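Local coordinates for phosphatidylinositol 4,5-bisphosphate-binding protein SLM1 (Saccharomyces cerevisiae, PDB 4A6F) that binds phosphatidylinositol 4,5-bisphosphate and, together with SLM2, acts as an effector of TORC2 and calcineurin signalling that mediates actin polarization, at residues I7-L12 with K24-L29. Sequence-based numbering, arbitrary orientation.
Sequences IKSGFL and KGYYVL
The first beta hairpin of the PH domain pairs F11 with Y26 and L12 with G25 as strands 8-16 and 21-29 run antiparallel. At the start of the pairing I7 and K8 both face L29 in a classic beta bulge: I7 N donates to L29 O at 2.8 Å, while the bond from K8 N to the same oxygen is weak. L29 N returns an almost straight bond to K8 O at 2.7 Å, and from there the register is regular, with paired bonds joining G10 to Y27 and L12 to G25.

On the face bearing S9, F11 and Y26, two rings form an aromatic pair. Y26 swings its ring over the neighbouring strand because chi1 (-173°) sets CG opposite the backbone N, and it presents its edge to the face of F11 in a T-shaped stack, planes at 71°, CD1 standing 3.6 Å above the centre of the F11 ring. The same tyrosine ring passes over G10, its CE1 3.7 Å from G10 CA; glycine suits this place because its extreme backbone angles would jam a beta carbon against the preceding carbonyl.

The other face belongs to the core covered by helix 103-115, where W109 meets both L12 and Y27. Here apolar L12 sets its CB 3.5 Å from Y27 CD1, the two side chains crossing at about a right angle, and Y27 OH hydrogen-bonds R14 NH1, giving the buried tyrosine a partner for its polar end. Back at the Y26 tip, OH binds a water at 2.7 Å, which also gives a weak bond to S9 O.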
ATOM      1  N   ILE A   7      -0.363   5.552   5.830  1.00 15.83           N
ATOM      2  CA  ILE A   7      -1.653   6.032   5.355  1.00 17.75           C
ATOM      3  C   ILE A   7      -2.266   6.982   6.381  1.00 22.50           C
ATOM      4  O   ILE A   7      -2.818   8.027   6.035  1.00 22.84           O
ATOM      5  CB  ILE A   7      -2.612   4.857   5.083  1.00 18.66           C
ATOM      6  CG1 ILE A   7      -2.039   3.955   3.996  1.00 18.69           C
ATOM      7  CG2 ILE A   7      -4.006   5.353   4.688  1.00 18.70           C
ATOM      8  CD1 ILE A   7      -2.777   2.680   3.847  1.00 20.30           C
ATOM      9  N   LYS A   8      -2.165   6.618   7.651  1.00 18.89           N
ATOM     10  CA  LYS A   8      -2.681   7.469   8.713  1.00 17.49           C
ATOM     11  C   LYS A   8      -1.890   7.231   9.988  1.00 16.80           C
ATOM     12  O   LYS A   8      -1.392   6.135  10.221  1.00 16.32           O
ATOM     13  CB  LYS A   8      -4.153   7.147   8.955  1.00 17.44           C
ATOM     14  CG  LYS A   8      -4.836   8.072   9.951  1.00 16.43           C
ATOM     15  CD  LYS A   8      -6.327   7.769  10.008  1.00 20.65           C
ATOM     16  CE  LYS A   8      -7.015   8.570  11.108  1.00 21.46           C
ATOM     17  NZ  LYS A   8      -6.910  10.039  10.929  1.00 21.16           N
ATOM     18  N   SER A   9      -1.787   8.257  10.821  1.00 16.92           N
ATOM     19  CA  SER A   9      -1.118   8.106  12.095  1.00 16.45           C
ATOM     20  C   SER A   9      -1.769   9.014  13.110  1.00 17.55           C
ATOM     21  O   SER A   9      -2.410  10.005  12.754  1.00 21.89           O
ATOM     22  CB  SER A   9       0.373   8.446  11.984  1.00 25.66           C
ATOM     23  OG  SER A   9       0.558   9.759  11.471  1.00 29.29           O
ATOM     24  N   GLY A  10      -1.590   8.686  14.382  1.00 12.79           N
ATOM     25  CA  GLY A  10      -2.146   9.525  15.420  1.00 17.17           C
ATOM     26  C   GLY A  10      -2.261   8.764  16.715  1.00 13.62           C
ATOM     27  O   GLY A  10      -2.063   7.548  16.749  1.00 15.13           O
ATOM     28  N   PHE A  11      -2.576   9.485  17.786  1.00 15.00           N
ATOM     29  CA  PHE A  11      -2.726   8.851  19.089  1.00 13.67           C
ATOM     30  C   PHE A  11      -4.099   8.195  19.199  1.00 14.12           C
ATOM     31  O   PHE A  11      -5.099   8.766  18.767  1.00 16.17           O
ATOM     32  CB  PHE A  11      -2.519   9.881  20.205  1.00 16.07           C
ATOM     33  CG  PHE A  11      -1.097  10.357  20.325  1.00 17.28           C
ATOM     34  CD1 PHE A  11      -0.200   9.671  21.115  1.00 15.70           C
ATOM     35  CD2 PHE A  11      -0.659  11.483  19.643  1.00 18.09           C
ATOM     36  CE1 PHE A  11       1.127  10.098  21.238  1.00 16.25           C
ATOM     37  CE2 PHE A  11       0.664  11.909  19.756  1.00 18.97           C
ATOM     38  CZ  PHE A  11       1.552  11.212  20.556  1.00 21.55           C
ATOM     39  N   LEU A  12      -4.128   6.985  19.759  1.00 14.12           N
ATOM     40  CA  LEU A  12      -5.381   6.283  20.068  1.00 13.02           C
ATOM     41  C   LEU A  12      -5.246   5.654  21.443  1.00 14.09           C
ATOM     42  O   LEU A  12      -4.154   5.304  21.843  1.00 16.36           O
ATOM     43  CB  LEU A  12      -5.620   5.150  19.069  1.00 14.77           C
ATOM     44  CG  LEU A  12      -6.128   5.527  17.676  1.00 16.41           C
ATOM     45  CD1 LEU A  12      -6.182   4.287  16.787  1.00 19.41           C
ATOM     46  CD2 LEU A  12      -7.471   6.202  17.794  1.00 17.64           C
ATOM     47  N   LYS A  24      -2.814   4.918  26.062  1.00 20.13           N
ATOM     48  CA  LYS A  24      -2.646   5.685  24.845  1.00 18.12           C
ATOM     49  C   LYS A  24      -1.325   5.312  24.177  1.00 21.95           C
ATOM     50  O   LYS A  24      -0.286   5.171  24.840  1.00 20.67           O
ATOM     51  CB  LYS A  24      -2.709   7.188  25.141  1.00 14.75           C
ATOM     52  CG  LYS A  24      -2.811   8.057  23.900  1.00 18.98           C
ATOM     53  CD  LYS A  24      -3.042   9.523  24.267  1.00 22.21           C
ATOM     54  CE  LYS A  24      -1.839  10.091  25.009  1.00 36.44           C
ATOM     55  NZ  LYS A  24      -2.026  11.533  25.333  1.00 42.38           N
ATOM     56  N   GLY A  25      -1.379   5.124  22.862  1.00 16.47           N
ATOM     57  CA  GLY A  25      -0.215   4.796  22.066  1.00 19.49           C
ATOM     58  C   GLY A  25      -0.264   5.617  20.796  1.00 16.45           C
ATOM     59  O   GLY A  25      -1.277   6.256  20.497  1.00 16.96           O
ATOM     60  N   TYR A  26       0.839   5.618  20.050  1.00 14.23           N
ATOM     61  CA  TYR A  26       0.874   6.327  18.783  1.00 12.70           C
ATOM     62  C   TYR A  26       0.755   5.300  17.674  1.00 14.92           C
ATOM     63  O   TYR A  26       1.620   4.470  17.527  1.00 14.33           O
ATOM     64  CB  TYR A  26       2.171   7.131  18.624  1.00 17.32           C
ATOM     65  CG  TYR A  26       2.152   8.013  17.393  1.00 15.38           C
ATOM     66  CD1 TYR A  26       1.438   9.212  17.388  1.00 13.78           C
ATOM     67  CD2 TYR A  26       2.828   7.647  16.235  1.00 14.76           C
ATOM     68  CE1 TYR A  26       1.388  10.017  16.265  1.00 18.00           C
ATOM     69  CE2 TYR A  26       2.797   8.462  15.105  1.00 20.58           C
ATOM     70  CZ  TYR A  26       2.077   9.643  15.130  1.00 22.98           C
ATOM     71  OH  TYR A  26       2.030  10.464  14.020  1.00 22.95           O
ATOM     72  N   TYR A  27      -0.336   5.354  16.911  1.00 16.50           N
ATOM     73  CA  TYR A  27      -0.613   4.329  15.911  1.00 15.80           C
ATOM     74  C   TYR A  27      -0.271   4.783  14.504  1.00 17.09           C
ATOM     75  O   TYR A  27      -0.490   5.948  14.137  1.00 16.04           O
ATOM     76  CB  TYR A  27      -2.086   3.886  16.002  1.00 13.95           C
ATOM     77  CG  TYR A  27      -2.337   3.071  17.247  1.00 15.62           C
ATOM     78  CD1 TYR A  27      -2.489   3.690  18.494  1.00 17.18           C
ATOM     79  CD2 TYR A  27      -2.351   1.684  17.196  1.00 15.31           C
ATOM     80  CE1 TYR A  27      -2.673   2.939  19.644  1.00 14.70           C
ATOM     81  CE2 TYR A  27      -2.552   0.926  18.342  1.00 15.86           C
ATOM     82  CZ  TYR A  27      -2.711   1.556  19.558  1.00 16.67           C
ATOM     83  OH  TYR A  27      -2.890   0.794  20.693  1.00 15.65           O
ATOM     84  N   VAL A  28       0.261   3.850  13.720  1.00 12.05           N
ATOM     85  CA  VAL A  28       0.599   4.108  12.337  1.00 13.03           C
ATOM     86  C   VAL A  28      -0.043   3.030  11.493  1.00 15.81           C
ATOM     87  O   VAL A  28       0.212   1.840  11.682  1.00 16.83           O
ATOM     88  CB  VAL A  28       2.126   4.083  12.104  1.00 18.90           C
ATOM     89  CG1 VAL A  28       2.431   4.294  10.645  1.00 19.86           C
ATOM     90  CG2 VAL A  28       2.807   5.159  12.972  1.00 15.26           C
ATOM     91  N   LEU A  29      -0.881   3.465  10.567  1.00 10.17           N
ATOM     92  CA  LEU A  29      -1.556   2.562   9.645  1.00 12.93           C
ATOM     93  C   LEU A  29      -0.815   2.493   8.307  1.00 13.32           C
ATOM     94  O   LEU A  29      -0.602   3.511   7.658  1.00 15.33           O
ATOM     95  CB  LEU A  29      -2.989   3.051   9.423  1.00 12.53           C
ATOM     96  CG  LEU A  29      -3.868   2.237   8.478  1.00 13.80           C
ATOM     97  CD1 LEU A  29      -4.080   0.799   8.987  1.00 14.83           C
ATOM     98  CD2 LEU A  29      -5.207   2.943   8.317  1.00 16.97           C
TER
HETATM   99  O   HOH W   1       0.065  12.312  13.589  1.00 31.65           O